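Local structure of cysteine synthase (Helicobacter pylori, 6AHI) at residues Gly12-Val16 with Glu163-Leu168; Arg48-Tyr52 with Ala154-Leu160. The protein catalyses the pyridoxal 5'-phosphate-dependent conversion of O-acetyl-L-serine and hydrogen sulfide into L-cysteine and acetate, and also has cystathionine beta-synthase activity. All coordinates share one frame; numbering follows the deposited sequence.

Contact 1. Residues Gly12-Val16 with Glu163-Leu168; sequences GRTPV and EIVQEL
E163 reaches out from helix 160-168 and lays its carboxylate against the bend of the chain at G12-T14. From CB outward, with CG anti to the backbone N (chi1 -154°) and the next torsion extended, CB and CG serve as a straight arm that carries CD to 3.2 Å from R13 N. OE1 takes the hydrogen bond from R13 N at 2.9 Å, the N-H pointing fairly directly at it (160°) but arriving from above the carboxylate plane. OE2 takes a weak, more bent bond from T14 N at 3.3 Å, and has K35 and R48 as salt-bridge partners. One turn on, E167 brings its carboxylate up to T14 O and V16 CG2: its OE2 stands 3.0 Å from T14 O, two acceptors side by side, and K35 NZ probably makes this tolerable, since it binds both T14 O and E167 OE1. V16 CG2 comes obliquely against that carboxylate, 3.3 Å from E167 OE1, while V16 CG1 meets L168 CD2 at 4.2 Å. V16 starts strand 16-19, outermost in this chain's mixed sheet, and pairs in parallel with a strand of the second subunit, so the helix packs on a sheet that runs on across the homodimer interface.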
# COMPACT_ATOMS: atom_id res chain seq x y z
N GLY A 12 -1.92 12.33 0.69
CA GLY A 12 -1.27 13.19 1.66
C GLY A 12 -1.63 12.82 3.10
O GLY A 12 -2.16 11.76 3.37
N ARG A 13 -1.29 13.74 4.01
CA ARG A 13 -1.43 13.58 5.46
C ARG A 13 -0.80 12.25 5.88
O ARG A 13 -1.38 11.48 6.64
CB ARG A 13 -2.90 13.72 5.88
CG ARG A 13 -3.40 15.16 5.88
CD ARG A 13 -4.85 15.35 6.32
NE ARG A 13 -5.79 14.51 5.58
CZ ARG A 13 -6.16 14.71 4.31
NH1 ARG A 13 -5.90 15.85 3.70
NH2 ARG A 13 -6.80 13.75 3.65
N THR A 14 0.43 12.00 5.40
CA THR A 14 1.11 10.76 5.68
C THR A 14 1.84 10.84 7.02
O THR A 14 2.29 11.91 7.44
CB THR A 14 2.10 10.44 4.55
OG1 THR A 14 2.95 11.56 4.31
CG2 THR A 14 1.37 10.05 3.29
N PRO A 15 2.09 9.69 7.67
CA PRO A 15 2.83 9.70 8.93
C PRO A 15 4.35 9.90 8.71
O PRO A 15 4.85 9.88 7.57
CB PRO A 15 2.57 8.33 9.54
CG PRO A 15 2.05 7.45 8.43
CD PRO A 15 1.62 8.35 7.29
N VAL A 16 5.05 10.14 9.82
CA VAL A 16 6.47 10.29 9.82
C VAL A 16 7.04 9.25 10.78
O VAL A 16 6.57 9.16 11.92
CB VAL A 16 6.86 11.71 10.26
CG1 VAL A 16 8.35 11.83 10.41
CG2 VAL A 16 6.34 12.79 9.30
N GLU A 163 3.04 20.42 5.14
CA GLU A 163 2.56 19.32 5.98
C GLU A 163 3.68 18.88 6.94
O GLU A 163 3.47 18.64 8.10
CB GLU A 163 2.11 18.19 5.05
CG GLU A 163 1.06 17.26 5.60
CD GLU A 163 0.81 16.15 4.59
OE1 GLU A 163 -0.00 16.34 3.67
OE2 GLU A 163 1.45 15.11 4.73
N ILE A 164 4.90 18.80 6.42
CA ILE A 164 6.08 18.43 7.21
C ILE A 164 6.30 19.42 8.36
O ILE A 164 6.51 19.01 9.49
CB ILE A 164 7.32 18.32 6.32
CG1 ILE A 164 7.27 17.02 5.50
CG2 ILE A 164 8.60 18.43 7.14
CD1 ILE A 164 8.22 16.99 4.33
N VAL A 165 6.27 20.72 8.07
CA VAL A 165 6.51 21.69 9.11
C VAL A 165 5.36 21.67 10.13
O VAL A 165 5.62 21.87 11.30
CB VAL A 165 6.75 23.11 8.56
CG1 VAL A 165 6.87 24.11 9.70
CG2 VAL A 165 8.00 23.13 7.71
N GLN A 166 4.13 21.41 9.69
CA GLN A 166 3.00 21.28 10.65
C GLN A 166 3.26 20.14 11.65
O GLN A 166 2.95 20.28 12.80
CB GLN A 166 1.68 20.98 9.96
CG GLN A 166 1.09 22.19 9.26
CD GLN A 166 -0.27 21.88 8.66
OE1 GLN A 166 -0.99 20.99 9.12
NE2 GLN A 166 -0.62 22.63 7.62
N GLU A 167 3.80 19.01 11.18
CA GLU A 167 4.02 17.82 12.02
C GLU A 167 5.32 17.96 12.83
O GLU A 167 5.40 17.48 13.96
CB GLU A 167 4.22 16.53 11.21
CG GLU A 167 3.06 16.06 10.36
CD GLU A 167 3.42 14.90 9.42
OE1 GLU A 167 4.16 15.18 8.44
OE2 GLU A 167 2.98 13.71 9.69
N LEU A 168 6.40 18.49 12.24
CA LEU A 168 7.71 18.41 12.89
C LEU A 168 8.19 19.75 13.44
O LEU A 168 9.15 19.75 14.19
CB LEU A 168 8.75 17.87 11.91
CG LEU A 168 8.47 16.49 11.34
CD1 LEU A 168 9.60 16.08 10.42
CD2 LEU A 168 8.24 15.47 12.47

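Contact 2. Residues Arg48-Tyr52 with Ala154-Leu160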
# COMPACT_ATOMS: atom_id res chain seq x y z
N ARG A 48 1.08 13.40 -4.93
CA ARG A 48 0.99 14.84 -4.66
C ARG A 48 1.19 15.65 -5.94
O ARG A 48 0.56 16.67 -6.12
CB ARG A 48 2.01 15.25 -3.62
CG ARG A 48 1.69 14.68 -2.25
CD ARG A 48 2.68 15.16 -1.26
NE ARG A 48 2.53 14.39 -0.04
CZ ARG A 48 1.86 14.78 1.05
NH1 ARG A 48 1.05 15.83 1.03
NH2 ARG A 48 2.02 14.09 2.17
N LEU A 49 2.13 15.22 -6.78
CA LEU A 49 2.44 15.91 -8.05
C LEU A 49 1.22 15.84 -8.97
O LEU A 49 0.81 16.83 -9.56
CB LEU A 49 3.68 15.26 -8.69
CG LEU A 49 4.07 15.80 -10.06
CD1 LEU A 49 4.36 17.28 -10.00
CD2 LEU A 49 5.29 15.05 -10.60
N GLY A 50 0.64 14.63 -9.07
CA GLY A 50 -0.50 14.40 -9.92
C GLY A 50 -1.66 15.29 -9.51
O GLY A 50 -2.30 15.91 -10.33
N GLN A 51 -1.89 15.37 -8.21
CA GLN A 51 -3.00 16.10 -7.69
C GLN A 51 -2.82 17.59 -7.94
O GLN A 51 -3.76 18.26 -8.31
CB GLN A 51 -3.13 15.86 -6.19
CG GLN A 51 -4.31 16.59 -5.59
CD GLN A 51 -4.50 16.15 -4.17
OE1 GLN A 51 -3.64 16.38 -3.32
NE2 GLN A 51 -5.61 15.49 -3.91
N TYR A 52 -1.59 18.07 -7.76
CA TYR A 52 -1.27 19.46 -7.95
C TYR A 52 -1.39 19.83 -9.43
O TYR A 52 -2.01 20.86 -9.74
CB TYR A 52 0.10 19.79 -7.36
CG TYR A 52 0.47 21.25 -7.45
CD1 TYR A 52 0.03 22.16 -6.49
CD2 TYR A 52 1.23 21.74 -8.49
CE1 TYR A 52 0.35 23.50 -6.57
CE2 TYR A 52 1.58 23.08 -8.58
CZ TYR A 52 1.14 23.95 -7.61
OH TYR A 52 1.47 25.27 -7.68
N ALA A 154 7.02 23.03 -7.59
CA ALA A 154 5.97 23.84 -6.96
C ALA A 154 4.96 22.95 -6.25
O ALA A 154 4.41 23.33 -5.17
CB ALA A 154 5.25 24.70 -7.94
N ALA A 155 4.71 21.77 -6.83
CA ALA A 155 3.71 20.87 -6.19
C ALA A 155 4.11 20.56 -4.75
O ALA A 155 3.24 20.52 -3.81
CB ALA A 155 3.59 19.60 -6.98
N TYR A 156 5.41 20.29 -4.56
CA TYR A 156 5.88 19.86 -3.24
C TYR A 156 5.94 21.06 -2.29
O TYR A 156 5.63 20.94 -1.08
CB TYR A 156 7.20 19.09 -3.37
CG TYR A 156 7.07 17.90 -4.27
CD1 TYR A 156 6.47 16.73 -3.82
CD2 TYR A 156 7.48 17.95 -5.59
CE1 TYR A 156 6.28 15.65 -4.66
CE2 TYR A 156 7.34 16.87 -6.43
CZ TYR A 156 6.72 15.71 -5.97
OH TYR A 156 6.58 14.63 -6.80
N TYR A 157 6.34 22.20 -2.84
CA TYR A 157 6.38 23.45 -2.13
C TYR A 157 5.03 23.75 -1.48
O TYR A 157 4.99 24.27 -0.38
CB TYR A 157 6.81 24.57 -3.07
CG TYR A 157 6.85 25.93 -2.42
CD1 TYR A 157 7.99 26.37 -1.77
CD2 TYR A 157 5.75 26.76 -2.45
CE1 TYR A 157 8.03 27.63 -1.17
CE2 TYR A 157 5.78 28.02 -1.87
CZ TYR A 157 6.92 28.45 -1.21
OH TYR A 157 6.93 29.68 -0.62
N HIS A 158 3.93 23.43 -2.18
CA HIS A 158 2.56 23.82 -1.77
C HIS A 158 1.86 22.74 -0.93
O HIS A 158 0.87 23.06 -0.28
CB HIS A 158 1.74 24.23 -3.00
CG HIS A 158 2.08 25.60 -3.52
ND1 HIS A 158 1.84 26.72 -2.76
CD2 HIS A 158 2.63 26.04 -4.67
CE1 HIS A 158 2.21 27.80 -3.43
NE2 HIS A 158 2.72 27.41 -4.60
N THR A 159 2.32 21.49 -0.96
CA THR A 159 1.56 20.35 -0.39
C THR A 159 2.42 19.65 0.67
O THR A 159 2.20 19.81 1.86
CB THR A 159 1.08 19.41 -1.50
OG1 THR A 159 2.19 18.82 -2.20
CG2 THR A 159 0.17 20.10 -2.49
N LEU A 160 3.45 18.92 0.22
CA LEU A 160 4.30 18.11 1.09
C LEU A 160 4.98 18.98 2.16
O LEU A 160 4.96 18.66 3.33
CB LEU A 160 5.36 17.42 0.23
CG LEU A 160 6.31 16.49 0.98
CD1 LEU A 160 5.52 15.48 1.79
CD2 LEU A 160 7.25 15.77 0.02
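A155 is the low point on helix 151-158 into which Y52 settles. With CG anti to the backbone N (chi1 -177°), the Y52 ring swings over the backbone there: A155 CA sits over one face, 3.6 Å from the ring centroid and 20° off the normal, a CH-pi contact, and A155 CB presses on Y52 CB at 3.5 Å. Beyond it, A154 CB and H158 CD2 both come up to the hydroxyl end; the H158 ring meets Y52 rim to rim, its CD2 3.3 Å from Y52 OH, the two planes only 10° apart. With an alanine at the closest point, the axes of 48-52 and 154-158 cross nearly at right angles, 8.9 Å apart at their closest. This joins the start of helix 48-60, just after the lysine that by similarity carries pyridoxal phosphate, to the helix pair 151-158 and 160-168 of this fold type II enzyme, where Y156 also touches T184, by similarity part of the cofactor site. L49 also meets the A155 methyl, through CD1, while L49 CB faces Y156 OH at 3.5 Å. R48 stretches out along T159, whose OG1 is turned back to A155 O in a 2.6 Å hydrogen bond, and ends with L160 CD1 over one face of its guanidinium. NE of R48 forms a salt bridge with E37.

How the contacts relate
From the N terminus the chain passes G12-V16, runs through strands 16-19 and 31-36, and enters helix 48-60 at R48-Y52. About a hundred residues later, after the four-stranded parallel sheet and its helices, it returns as helix 151-158, and A154-L160 closes the loop of contact 2. Helix 160-168 follows at once and brings E163-L168 back to the N-terminal segment, so contact 1 closes a longer loop with contact 2 nested inside it. The two meet at R48 NH2, 2.8 Å from E163 OE2 in a salt bridge. Together they tie the start of helix 48-60 to the outermost strand, within this chain, of the six-stranded mixed sheet through two consecutive helices.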